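Local atomic coordinates of phosphoserine aminotransferase (Bacillus alcalophilus, PDB entry 1W23), a protein that catalyses, as a pyridoxal-phosphate-dependent homodimer, the reversible conversion of 3-phosphohydroxypyruvate to phosphoserine in serine biosynthesis. Residues Y96-E104 and T148-Y158; P168-S179 and F187-L198. All coordinates share one frame; numbering follows the deposited sequence.

Interaction 1 of 2, residues Y96-E104 and T148-Y158; sequences YVLTGSWSE and TSNNTIYGTQY. With PLP (pyridoxal-5'-phosphate), chain J.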
loop_
_atom_site.group_PDB
_atom_site.type_symbol
_atom_site.label_atom_id
_atom_site.label_comp_id
_atom_site.label_asym_id
_atom_site.label_seq_id
_atom_site.Cartn_x
_atom_site.Cartn_y
_atom_site.Cartn_z
ATOM N N TYR A 96 -22.603 10.242 -12.151
ATOM C CA TYR A 96 -22.326 8.806 -11.934
ATOM C C TYR A 96 -23.375 7.961 -12.610
ATOM O O TYR A 96 -24.574 8.237 -12.541
ATOM C CB TYR A 96 -22.361 8.487 -10.380
ATOM C CG TYR A 96 -21.046 8.987 -9.759
ATOM C CD1 TYR A 96 -20.881 10.346 -9.516
ATOM C CD2 TYR A 96 -19.981 8.151 -9.472
ATOM C CE1 TYR A 96 -19.714 10.841 -8.974
ATOM C CE2 TYR A 96 -18.762 8.634 -8.953
ATOM C CZ TYR A 96 -18.639 9.970 -8.697
ATOM O OH TYR A 96 -17.460 10.514 -8.240
ATOM N N VAL A 97 -22.937 6.843 -13.197
ATOM C CA VAL A 97 -23.810 5.792 -13.671
ATOM C C VAL A 97 -23.773 4.686 -12.623
ATOM O O VAL A 97 -22.700 4.119 -12.336
ATOM C CB VAL A 97 -23.434 5.249 -15.048
ATOM C CG1 VAL A 97 -24.407 4.155 -15.518
ATOM C CG2 VAL A 97 -23.355 6.349 -16.095
ATOM N N LEU A 98 -24.919 4.368 -12.024
ATOM C CA LEU A 98 -24.980 3.370 -10.981
ATOM C C LEU A 98 -25.314 1.980 -11.542
ATOM O O LEU A 98 -26.424 1.777 -12.056
ATOM C CB LEU A 98 -26.010 3.719 -9.923
ATOM C CG LEU A 98 -25.754 5.060 -9.167
ATOM C CD1 LEU A 98 -26.832 5.279 -8.103
ATOM C CD2 LEU A 98 -24.362 5.084 -8.540
ATOM N N THR A 99 -24.347 1.047 -11.461
ATOM C CA THR A 99 -24.548 -0.307 -11.921
ATOM C C THR A 99 -24.226 -1.340 -10.857
ATOM O O THR A 99 -24.251 -2.547 -11.125
ATOM C CB THR A 99 -23.797 -0.610 -13.223
ATOM O OG1 THR A 99 -22.425 -0.116 -13.138
ATOM C CG2 THR A 99 -24.431 0.093 -14.420
ATOM N N GLY A 100 -23.947 -0.929 -9.620
ATOM C CA GLY A 100 -23.786 -1.834 -8.502
ATOM C C GLY A 100 -23.388 -1.095 -7.258
ATOM O O GLY A 100 -23.446 0.139 -7.180
ATOM N N SER A 101 -22.990 -1.844 -6.248
ATOM C CA SER A 101 -22.604 -1.306 -4.962
ATOM C C SER A 101 -21.327 -0.485 -5.057
ATOM O O SER A 101 -21.199 0.575 -4.419
ATOM C CB SER A 101 -22.417 -2.517 -3.937
ATOM O OG SER A 101 -21.747 -2.039 -2.778
ATOM N N TRP A 102 -20.335 -0.950 -5.839
ATOM C CA TRP A 102 -19.120 -0.164 -5.999
ATOM C C TRP A 102 -19.412 1.168 -6.654
ATOM O O TRP A 102 -18.753 2.179 -6.307
ATOM C CB TRP A 102 -18.030 -0.968 -6.762
ATOM C CG TRP A 102 -17.542 -2.123 -5.890
ATOM C CD1 TRP A 102 -17.662 -3.454 -6.135
ATOM C CD2 TRP A 102 -16.897 -2.001 -4.617
ATOM N NE1 TRP A 102 -17.115 -4.164 -5.114
ATOM C CE2 TRP A 102 -16.633 -3.309 -4.163
ATOM C CE3 TRP A 102 -16.479 -0.927 -3.812
ATOM C CZ2 TRP A 102 -16.001 -3.547 -2.950
ATOM C CZ3 TRP A 102 -15.854 -1.162 -2.611
ATOM C CH2 TRP A 102 -15.626 -2.477 -2.205
ATOM N N SER A 103 -20.371 1.254 -7.574
ATOM C CA SER A 103 -20.752 2.555 -8.121
ATOM C C SER A 103 -21.290 3.483 -7.014
ATOM O O SER A 103 -20.986 4.669 -6.959
ATOM C CB SER A 103 -21.846 2.425 -9.169
ATOM O OG SER A 103 -21.543 1.509 -10.221
ATOM N N GLU A 104 -22.147 2.906 -6.138
ATOM C CA GLU A 104 -22.725 3.659 -5.036
ATOM C C GLU A 104 -21.626 4.201 -4.105
ATOM O O GLU A 104 -21.703 5.353 -3.653
ATOM C CB GLU A 104 -23.688 2.815 -4.232
ATOM C CG GLU A 104 -24.913 2.414 -4.993
ATOM C CD GLU A 104 -25.878 1.509 -4.246
ATOM O OE1 GLU A 104 -26.978 1.236 -4.744
ATOM O OE2 GLU A 104 -25.541 1.064 -3.115
ATOM N N THR A 148 -18.574 2.172 -13.625
ATOM C CA THR A 148 -17.920 1.020 -13.029
ATOM C C THR A 148 -17.988 -0.084 -14.090
ATOM O O THR A 148 -19.100 -0.567 -14.413
ATOM C CB THR A 148 -18.623 0.569 -11.753
ATOM O OG1 THR A 148 -18.853 1.713 -10.906
ATOM C CG2 THR A 148 -17.824 -0.505 -11.051
ATOM N N SER A 149 -16.868 -0.416 -14.728
ATOM C CA SER A 149 -16.942 -1.306 -15.912
ATOM C C SER A 149 -17.435 -2.699 -15.611
ATOM O O SER A 149 -18.189 -3.277 -16.389
ATOM C CB SER A 149 -15.548 -1.361 -16.572
ATOM O OG SER A 149 -14.580 -1.763 -15.634
ATOM N N ASN A 150 -17.043 -3.240 -14.456
ATOM C CA ASN A 150 -17.417 -4.570 -14.016
ATOM C C ASN A 150 -17.892 -4.425 -12.561
ATOM O O ASN A 150 -17.154 -3.956 -11.679
ATOM C CB ASN A 150 -16.244 -5.558 -14.184
ATOM C CG ASN A 150 -16.698 -6.996 -13.910
ATOM O OD1 ASN A 150 -17.288 -7.615 -14.831
ATOM N ND2 ASN A 150 -16.465 -7.464 -12.694
ATOM N N ASN A 151 -19.143 -4.786 -12.361
ATOM C CA ASN A 151 -19.813 -4.615 -11.077
ATOM C C ASN A 151 -19.644 -5.903 -10.286
ATOM O O ASN A 151 -20.408 -6.873 -10.401
ATOM C CB ASN A 151 -21.283 -4.274 -11.297
ATOM C CG ASN A 151 -21.349 -3.035 -12.182
ATOM O OD1 ASN A 151 -21.100 -1.930 -11.699
ATOM N ND2 ASN A 151 -21.673 -3.214 -13.443
ATOM N N THR A 152 -18.551 -5.925 -9.505
ATOM C CA THR A 152 -17.990 -7.161 -8.937
ATOM C C THR A 152 -18.998 -7.931 -8.099
ATOM O O THR A 152 -18.942 -9.173 -8.041
ATOM C CB THR A 152 -16.761 -6.771 -8.050
ATOM O OG1 THR A 152 -16.097 -5.674 -8.703
ATOM C CG2 THR A 152 -15.801 -7.940 -7.866
ATOM N N ILE A 153 -19.849 -7.205 -7.356
ATOM C CA ILE A 153 -20.814 -7.847 -6.456
ATOM C C ILE A 153 -21.998 -8.440 -7.160
ATOM O O ILE A 153 -22.561 -9.476 -6.751
ATOM C CB ILE A 153 -21.225 -6.852 -5.340
ATOM C CG1 ILE A 153 -20.033 -6.666 -4.385
ATOM C CG2 ILE A 153 -22.491 -7.289 -4.617
ATOM C CD1 ILE A 153 -20.083 -5.469 -3.464
ATOM N N TYR A 154 -22.428 -7.781 -8.240
ATOM C CA TYR A 154 -23.649 -8.144 -8.991
ATOM C C TYR A 154 -23.376 -8.996 -10.211
ATOM O O TYR A 154 -24.316 -9.607 -10.750
ATOM C CB TYR A 154 -24.433 -6.861 -9.357
ATOM C CG TYR A 154 -25.093 -6.317 -8.094
ATOM C CD1 TYR A 154 -24.503 -5.335 -7.346
ATOM C CD2 TYR A 154 -26.270 -6.850 -7.654
ATOM C CE1 TYR A 154 -25.104 -4.874 -6.168
ATOM C CE2 TYR A 154 -26.880 -6.385 -6.490
ATOM C CZ TYR A 154 -26.283 -5.388 -5.766
ATOM O OH TYR A 154 -26.878 -4.928 -4.586
ATOM N N GLY A 155 -22.147 -9.101 -10.688
ATOM C CA GLY A 155 -21.838 -9.979 -11.826
ATOM C C GLY A 155 -22.294 -9.445 -13.164
ATOM O O GLY A 155 -22.618 -10.244 -14.064
ATOM N N THR A 156 -22.291 -8.139 -13.352
ATOM C CA THR A 156 -22.623 -7.499 -14.617
ATOM C C THR A 156 -21.427 -6.694 -15.126
ATOM O O THR A 156 -20.552 -6.304 -14.339
ATOM C CB THR A 156 -23.846 -6.566 -14.471
ATOM O OG1 THR A 156 -23.452 -5.539 -13.562
ATOM C CG2 THR A 156 -25.083 -7.282 -13.985
ATOM N N GLN A 157 -21.405 -6.438 -16.438
ATOM C CA GLN A 157 -20.243 -5.807 -17.052
ATOM C C GLN A 157 -20.643 -5.070 -18.313
ATOM O O GLN A 157 -21.454 -5.570 -19.115
ATOM C CB GLN A 157 -19.228 -6.925 -17.402
ATOM C CG GLN A 157 -17.921 -6.503 -17.982
ATOM C CD GLN A 157 -17.012 -7.669 -18.285
ATOM O OE1 GLN A 157 -17.476 -8.808 -18.511
ATOM N NE2 GLN A 157 -15.676 -7.424 -18.289
ATOM N N TYR A 158 -20.049 -3.906 -18.513
ATOM C CA TYR A 158 -20.159 -3.170 -19.769
ATOM C C TYR A 158 -19.610 -4.002 -20.919
ATOM O O TYR A 158 -18.489 -4.516 -20.848
ATOM C CB TYR A 158 -19.413 -1.850 -19.690
ATOM C CG TYR A 158 -20.118 -0.734 -18.933
ATOM C CD1 TYR A 158 -20.263 -0.767 -17.550
ATOM C CD2 TYR A 158 -20.610 0.384 -19.601
ATOM C CE1 TYR A 158 -20.893 0.265 -16.861
ATOM C CE2 TYR A 158 -21.229 1.400 -18.925
ATOM C CZ TYR A 158 -21.382 1.355 -17.559
ATOM O OH TYR A 158 -22.020 2.397 -16.911
HETATM N N1 PLP J . -14.233 -1.100 -7.049
HETATM C C2 PLP J . -14.478 -2.385 -7.504
HETATM C C2A PLP J . -15.178 -2.510 -8.805
HETATM C C3 PLP J . -14.060 -3.472 -6.752
HETATM O O3 PLP J . -14.270 -4.690 -7.196
HETATM C C4 PLP J . -13.392 -3.258 -5.491
HETATM C C4A PLP J . -12.890 -4.435 -4.734
HETATM C C5 PLP J . -13.154 -1.937 -5.077
HETATM C C6 PLP J . -13.606 -0.888 -5.861
HETATM C C5A PLP J . -12.494 -1.606 -3.770
HETATM O O4P PLP J . -11.036 -1.772 -3.923
HETATM P P PLP J . -10.074 -1.554 -2.622
HETATM O O1P PLP J . -10.475 -2.588 -1.616
HETATM O O2P PLP J . -10.320 -0.138 -2.125
HETATM O O3P PLP J . -8.697 -1.722 -3.244
HETATM O O HOH W 1 -20.002 4.375 -11.306
HETATM O O HOH W 2 -21.522 2.245 -14.126
HETATM O O HOH W 3 -25.567 -4.013 -12.977
HETATM O O HOH W 4 -17.101 2.230 -8.838
HETATM O O HOH W 5 -20.642 -1.281 -8.944
#

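Interaction 2 of 2, residues P168-S179 and F187-L198; sequences PLIADMSSDILS and FGMIYAGAQKNL. With PLP (pyridoxal-5'-phosphate), chain J.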
loop_
_atom_site.group_PDB
_atom_site.type_symbol
_atom_site.label_atom_id
_atom_site.label_comp_id
_atom_site.label_asym_id
_atom_site.label_seq_id
_atom_site.Cartn_x
_atom_site.Cartn_y
_atom_site.Cartn_z
ATOM N N PRO A 168 -14.808 14.413 -19.310
ATOM C CA PRO A 168 -14.097 13.159 -19.363
ATOM C C PRO A 168 -14.874 11.997 -18.792
ATOM O O PRO A 168 -15.556 12.114 -17.785
ATOM C CB PRO A 168 -12.871 13.475 -18.466
ATOM C CG PRO A 168 -13.292 14.577 -17.554
ATOM C CD PRO A 168 -14.192 15.447 -18.419
ATOM N N LEU A 169 -14.726 10.856 -19.454
ATOM C CA LEU A 169 -15.247 9.585 -18.980
ATOM C C LEU A 169 -14.216 8.949 -18.032
ATOM O O LEU A 169 -13.027 8.839 -18.412
ATOM C CB LEU A 169 -15.561 8.676 -20.151
ATOM C CG LEU A 169 -16.150 7.289 -19.818
ATOM C CD1 LEU A 169 -17.508 7.405 -19.168
ATOM C CD2 LEU A 169 -16.236 6.419 -21.092
ATOM N N ILE A 170 -14.660 8.561 -16.856
ATOM C CA ILE A 170 -13.788 7.984 -15.809
ATOM C C ILE A 170 -14.337 6.632 -15.447
ATOM O O ILE A 170 -15.584 6.496 -15.307
ATOM C CB ILE A 170 -13.776 8.878 -14.548
ATOM C CG1 ILE A 170 -13.630 10.308 -15.022
ATOM C CG2 ILE A 170 -12.789 8.325 -13.528
ATOM C CD1 ILE A 170 -12.387 11.037 -14.770
ATOM N N ALA A 171 -13.458 5.637 -15.321
ATOM C CA ALA A 171 -13.958 4.293 -15.007
ATOM C C ALA A 171 -13.159 3.605 -13.908
ATOM O O ALA A 171 -11.920 3.537 -13.944
ATOM C CB ALA A 171 -13.879 3.415 -16.267
ATOM N N ASP A 172 -13.905 3.036 -12.977
ATOM C CA ASP A 172 -13.411 2.080 -11.990
ATOM C C ASP A 172 -13.436 0.715 -12.680
ATOM O O ASP A 172 -14.484 0.077 -12.838
ATOM C CB ASP A 172 -14.324 2.052 -10.760
ATOM C CG ASP A 172 -13.953 1.007 -9.729
ATOM O OD1 ASP A 172 -12.952 0.248 -9.938
ATOM O OD2 ASP A 172 -14.673 0.952 -8.711
ATOM N N MET A 173 -12.247 0.291 -13.125
ATOM C CA MET A 173 -12.047 -0.980 -13.828
ATOM C C MET A 173 -11.392 -2.013 -12.926
ATOM O O MET A 173 -10.753 -2.967 -13.426
ATOM C CB MET A 173 -11.241 -0.822 -15.130
ATOM C CG MET A 173 -11.946 0.184 -16.102
ATOM S SD MET A 173 -11.155 0.071 -17.717
ATOM C CE MET A 173 -12.242 1.117 -18.700
ATOM N N SER A 174 -11.522 -1.881 -11.617
ATOM C CA SER A 174 -10.862 -2.784 -10.689
ATOM C C SER A 174 -11.021 -4.247 -11.038
ATOM O O SER A 174 -10.030 -4.993 -10.986
ATOM C CB SER A 174 -11.385 -2.580 -9.287
ATOM O OG SER A 174 -11.043 -1.305 -8.752
ATOM N N SER A 175 -12.233 -4.709 -11.388
ATOM C CA SER A 175 -12.447 -6.134 -11.537
ATOM C C SER A 175 -12.461 -6.627 -12.980
ATOM O O SER A 175 -12.685 -7.829 -13.192
ATOM C CB SER A 175 -13.653 -6.577 -10.728
ATOM O OG SER A 175 -14.796 -5.811 -11.078
ATOM N N ASP A 176 -12.124 -5.794 -13.973
ATOM C CA ASP A 176 -11.946 -6.298 -15.332
ATOM C C ASP A 176 -10.828 -5.638 -16.113
ATOM O O ASP A 176 -10.656 -5.974 -17.302
ATOM C CB ASP A 176 -13.239 -6.280 -16.157
ATOM C CG ASP A 176 -13.693 -4.896 -16.617
ATOM O OD1 ASP A 176 -13.050 -3.904 -16.167
ATOM O OD2 ASP A 176 -14.680 -4.844 -17.394
ATOM N N ILE A 177 -9.983 -4.826 -15.517
ATOM C CA ILE A 177 -8.881 -4.219 -16.303
ATOM C C ILE A 177 -7.972 -5.315 -16.876
ATOM O O ILE A 177 -7.589 -6.258 -16.218
ATOM C CB ILE A 177 -8.073 -3.248 -15.434
ATOM C CG1 ILE A 177 -7.083 -2.449 -16.260
ATOM C CG2 ILE A 177 -7.439 -3.944 -14.216
ATOM C CD1 ILE A 177 -6.479 -1.239 -15.571
ATOM N N LEU A 178 -7.618 -5.124 -18.139
ATOM C CA LEU A 178 -6.686 -6.041 -18.840
ATOM C C LEU A 178 -7.159 -7.477 -18.854
ATOM O O LEU A 178 -6.397 -8.425 -18.905
ATOM C CB LEU A 178 -5.252 -5.884 -18.325
ATOM C CG LEU A 178 -4.120 -6.431 -19.158
ATOM C CD1 LEU A 178 -4.287 -6.367 -20.642
ATOM C CD2 LEU A 178 -2.791 -5.786 -18.708
ATOM N N SER A 179 -8.505 -7.611 -18.981
ATOM C CA SER A 179 -9.135 -8.895 -19.293
ATOM C C SER A 179 -9.526 -9.029 -20.770
ATOM O O SER A 179 -10.027 -10.074 -21.168
ATOM C CB SER A 179 -10.380 -9.089 -18.436
ATOM O OG SER A 179 -11.362 -8.108 -18.709
ATOM N N PHE A 187 -11.331 7.408 -22.560
ATOM C CA PHE A 187 -11.352 7.760 -21.150
ATOM C C PHE A 187 -10.420 8.911 -20.826
ATOM O O PHE A 187 -9.310 8.999 -21.366
ATOM C CB PHE A 187 -10.890 6.549 -20.314
ATOM C CG PHE A 187 -11.851 5.369 -20.491
ATOM C CD1 PHE A 187 -11.658 4.430 -21.495
ATOM C CD2 PHE A 187 -12.953 5.203 -19.676
ATOM C CE1 PHE A 187 -12.562 3.385 -21.669
ATOM C CE2 PHE A 187 -13.853 4.201 -19.857
ATOM C CZ PHE A 187 -13.674 3.273 -20.858
ATOM N N GLY A 188 -10.822 9.715 -19.862
ATOM C CA GLY A 188 -9.906 10.630 -19.224
ATOM C C GLY A 188 -9.060 10.011 -18.133
ATOM O O GLY A 188 -7.921 10.424 -17.895
ATOM N N MET A 189 -9.650 9.018 -17.454
ATOM C CA MET A 189 -8.941 8.322 -16.374
ATOM C C MET A 189 -9.546 6.953 -16.193
ATOM O O MET A 189 -10.800 6.797 -16.232
ATOM C CB MET A 189 -9.012 9.163 -15.104
ATOM C CG MET A 189 -8.257 8.539 -13.950
ATOM S SD MET A 189 -8.212 9.581 -12.487
ATOM C CE MET A 189 -9.020 8.399 -11.384
ATOM N N ILE A 190 -8.719 5.972 -15.938
ATOM C CA ILE A 190 -9.084 4.603 -15.553
ATOM C C ILE A 190 -8.344 4.265 -14.278
ATOM O O ILE A 190 -7.153 4.593 -14.162
ATOM C CB ILE A 190 -8.650 3.624 -16.662
ATOM C CG1 ILE A 190 -9.432 3.852 -17.948
ATOM C CG2 ILE A 190 -8.673 2.217 -16.167
ATOM C CD1 ILE A 190 -8.813 3.213 -19.136
ATOM N N TYR A 191 -9.002 3.643 -13.304
ATOM C CA TYR A 191 -8.288 3.192 -12.125
ATOM C C TYR A 191 -8.720 1.783 -11.764
ATOM O O TYR A 191 -9.833 1.309 -12.070
ATOM C CB TYR A 191 -8.474 4.127 -10.942
ATOM C CG TYR A 191 -9.860 4.330 -10.449
ATOM C CD1 TYR A 191 -10.370 3.654 -9.356
ATOM C CD2 TYR A 191 -10.735 5.268 -11.039
ATOM C CE1 TYR A 191 -11.652 3.835 -8.865
ATOM C CE2 TYR A 191 -12.008 5.476 -10.548
ATOM C CZ TYR A 191 -12.475 4.751 -9.468
ATOM O OH TYR A 191 -13.732 4.966 -8.927
ATOM N N ALA A 192 -7.819 1.083 -11.044
ATOM C CA ALA A 192 -8.077 -0.290 -10.660
ATOM C C ALA A 192 -7.141 -0.676 -9.518
ATOM O O ALA A 192 -5.923 -0.579 -9.663
ATOM C CB ALA A 192 -7.736 -1.264 -11.811
ATOM N N GLY A 193 -7.699 -1.160 -8.409
ATOM C CA GLY A 193 -6.857 -1.901 -7.454
ATOM C C GLY A 193 -6.244 -3.077 -8.164
ATOM O O GLY A 193 -6.899 -3.730 -8.991
ATOM N N ALA A 194 -4.994 -3.412 -7.906
ATOM C CA ALA A 194 -4.342 -4.473 -8.658
ATOM C C ALA A 194 -4.879 -5.848 -8.353
ATOM O O ALA A 194 -4.716 -6.737 -9.229
ATOM C CB ALA A 194 -2.849 -4.465 -8.418
ATOM N N GLN A 195 -5.465 -6.074 -7.206
ATOM C CA GLN A 195 -5.671 -7.411 -6.614
ATOM C C GLN A 195 -6.764 -8.260 -7.236
ATOM O O GLN A 195 -7.196 -9.249 -6.634
ATOM C CB GLN A 195 -5.927 -7.266 -5.130
ATOM C CG GLN A 195 -7.228 -6.566 -4.763
ATOM C CD GLN A 195 -7.134 -5.047 -4.568
ATOM O OE1 GLN A 195 -6.155 -4.410 -4.956
ATOM N NE2 GLN A 195 -8.178 -4.466 -3.945
ATOM N N LYS A 196 -7.212 -8.005 -8.452
ATOM C CA LYS A 196 -8.144 -8.903 -9.206
ATOM C C LYS A 196 -7.458 -9.428 -10.451
ATOM O O LYS A 196 -7.409 -10.666 -10.556
ATOM C CB LYS A 196 -9.447 -8.150 -9.458
ATOM C CG LYS A 196 -10.396 -8.082 -8.303
ATOM C CD LYS A 196 -10.924 -6.741 -7.784
ATOM C CE LYS A 196 -11.566 -6.849 -6.425
ATOM N NZ LYS A 196 -12.356 -5.614 -5.886
ATOM N N ASN A 197 -6.953 -8.640 -11.378
ATOM C CA ASN A 197 -6.328 -9.073 -12.613
ATOM C C ASN A 197 -4.888 -8.690 -12.814
ATOM O O ASN A 197 -4.298 -9.100 -13.839
ATOM C CB ASN A 197 -7.049 -8.459 -13.815
ATOM C CG ASN A 197 -8.091 -9.351 -14.316
ATOM O OD1 ASN A 197 -8.188 -10.549 -14.041
ATOM N ND2 ASN A 197 -8.782 -8.689 -15.197
ATOM N N LEU A 198 -4.345 -7.918 -11.838
ATOM C CA LEU A 198 -3.015 -7.452 -12.115
ATOM C C LEU A 198 -1.949 -7.886 -11.148
ATOM O O LEU A 198 -0.776 -7.808 -11.488
ATOM C CB LEU A 198 -3.022 -5.948 -12.234
ATOM C CG LEU A 198 -3.958 -5.370 -13.282
ATOM C CD1 LEU A 198 -3.837 -3.846 -13.273
ATOM C CD2 LEU A 198 -3.661 -5.954 -14.656
HETATM N N1 PLP J . -14.233 -1.100 -7.049
HETATM C C2 PLP J . -14.478 -2.385 -7.504
HETATM C C2A PLP J . -15.178 -2.510 -8.805
HETATM C C3 PLP J . -14.060 -3.472 -6.752
HETATM O O3 PLP J . -14.270 -4.690 -7.196
HETATM C C4 PLP J . -13.392 -3.258 -5.491
HETATM C C4A PLP J . -12.890 -4.435 -4.734
HETATM C C5 PLP J . -13.154 -1.937 -5.077
HETATM C C6 PLP J . -13.606 -0.888 -5.861
HETATM C C5A PLP J . -12.494 -1.606 -3.770
HETATM O O4P PLP J . -11.036 -1.772 -3.923
HETATM P P PLP J . -10.074 -1.554 -2.622
HETATM O O1P PLP J . -10.475 -2.588 -1.616
HETATM O O2P PLP J . -10.320 -0.138 -2.125
HETATM O O3P PLP J . -8.697 -1.722 -3.244
HETATM O O HOH W 6 -7.335 -5.666 -10.963
#

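Interaction 1 of 2, residues Y96-E104 and T148-Y158
T148 meets the first turn of helix 101-111 through its hydroxyl: OG1 is hydrogen-bonded to S103 OG at 2.8 Å, and either could donate. A threonine fits because its other branch, CG2, is left facing the cofactor methyl. N151 follows, crossing the T99 side chain at about a right angle. T99 OG1, set between its own backbone N and carbonyl carbon (chi1 46°), donates to N151 OD1 at 2.7 Å, a bent approach (107° at the oxygen) from 26° off the carbonyl plane. At the other end of this amide, ND2 donates to T156 OG1 at 2.9 Å; accepting at OD1 and donating at ND2 favours one amide flip. T152 OG1 shares a hydrogen bond of 2.6 Å with O3 of PLP and also pairs with S175. The apolar tip of I153, CD1, comes obliquely to W102 NE1 at 3.6 Å and touches S101 CB. On W102 itself the pyridine ring lies flat over one indole face, with C4 3.5 Å above the plane; an alanine here would probably leave that side of the cofactor without its aromatic cover and open a gap beside I153. Y154 turns its ring edge to the S101 backbone N, and at the N-cap G100 suits the place because a CB would press on N151 and Y154. Finally, Y158 OH touches V97 CG1 at 3.3 Å and shares a water with V97 O, T99 OG1 and T148 N. Hydroxyls, an amide and waters thus meet several buried polar atoms, a network consistent with holding W102 and T152 in place around PLP.

Interaction 2 of 2, residues P168-S179 and F187-L198
L169 O accepts from G188 N, and beyond it strands 169-172 and 189-193 run parallel, their axes 8° apart. Here A171 N donates to M189 O, Y191 N to A171 O, and M173 N to Y191 O. Past the strands, N197 ND2 donates to I177 O at 2.9 Å, from above the carbonyl plane, while its OD1 is held by N339; a water links S174 O, G193 O and N197 N.

Y191, with CG between its backbone N and carbonyl carbon (chi1 60°), lays one ring face against D172 CA in a CH-pi contact 3.9 Å from the centroid, and its OH bonds to H146. On the other side of the sheet, the extended M173 side chain sets CE over a face of F187, 3.4 Å from CZ, a CH-pi contact; the sulfur, farther above it, makes a distant Met-aromatic contact. L169 CD2 and A171 CB also reach this ring. Among aliphatic chains, M173 SD packs on I190 CG2.

Polar side chains serve PLP. D172 OD1 accepts from S174 N, which closes an Asx turn, and from S174 OG, while OD2 stands 2.7 Å from PLP N1. K196 NZ is modelled bonded to C4A at 1.7 Å, long for an imine, and Q195 NE2 donates to phosphate O3P. The end of strand 169-172 and the loop after 189-193 therefore grip the ring nitrogen, C4A and phosphate.

How the interactions relate
Both interactions are buried, and both belong to the seven-stranded sheet of the PLP-binding fold, yet they use it differently. Interaction 2 joins two neighbouring strands of the sheet near the centre of the chain, through regular backbone bonds and apolar side chains. Interaction 1 lies farther out, where strand 93-98 passes into helix 101-111 and strand 142-148 ends in a loop; side-chain hydroxyls, an amide and waters do most of the bonding there. The two meet directly through S149 with D176 and T152 with S175. They share PLP: 96-104 and 148-158 bring an indole face and a hydroxyl, 168-179 and 187-198 a carboxylate, an amide that donates to the phosphate and the lysine bonded to C4A.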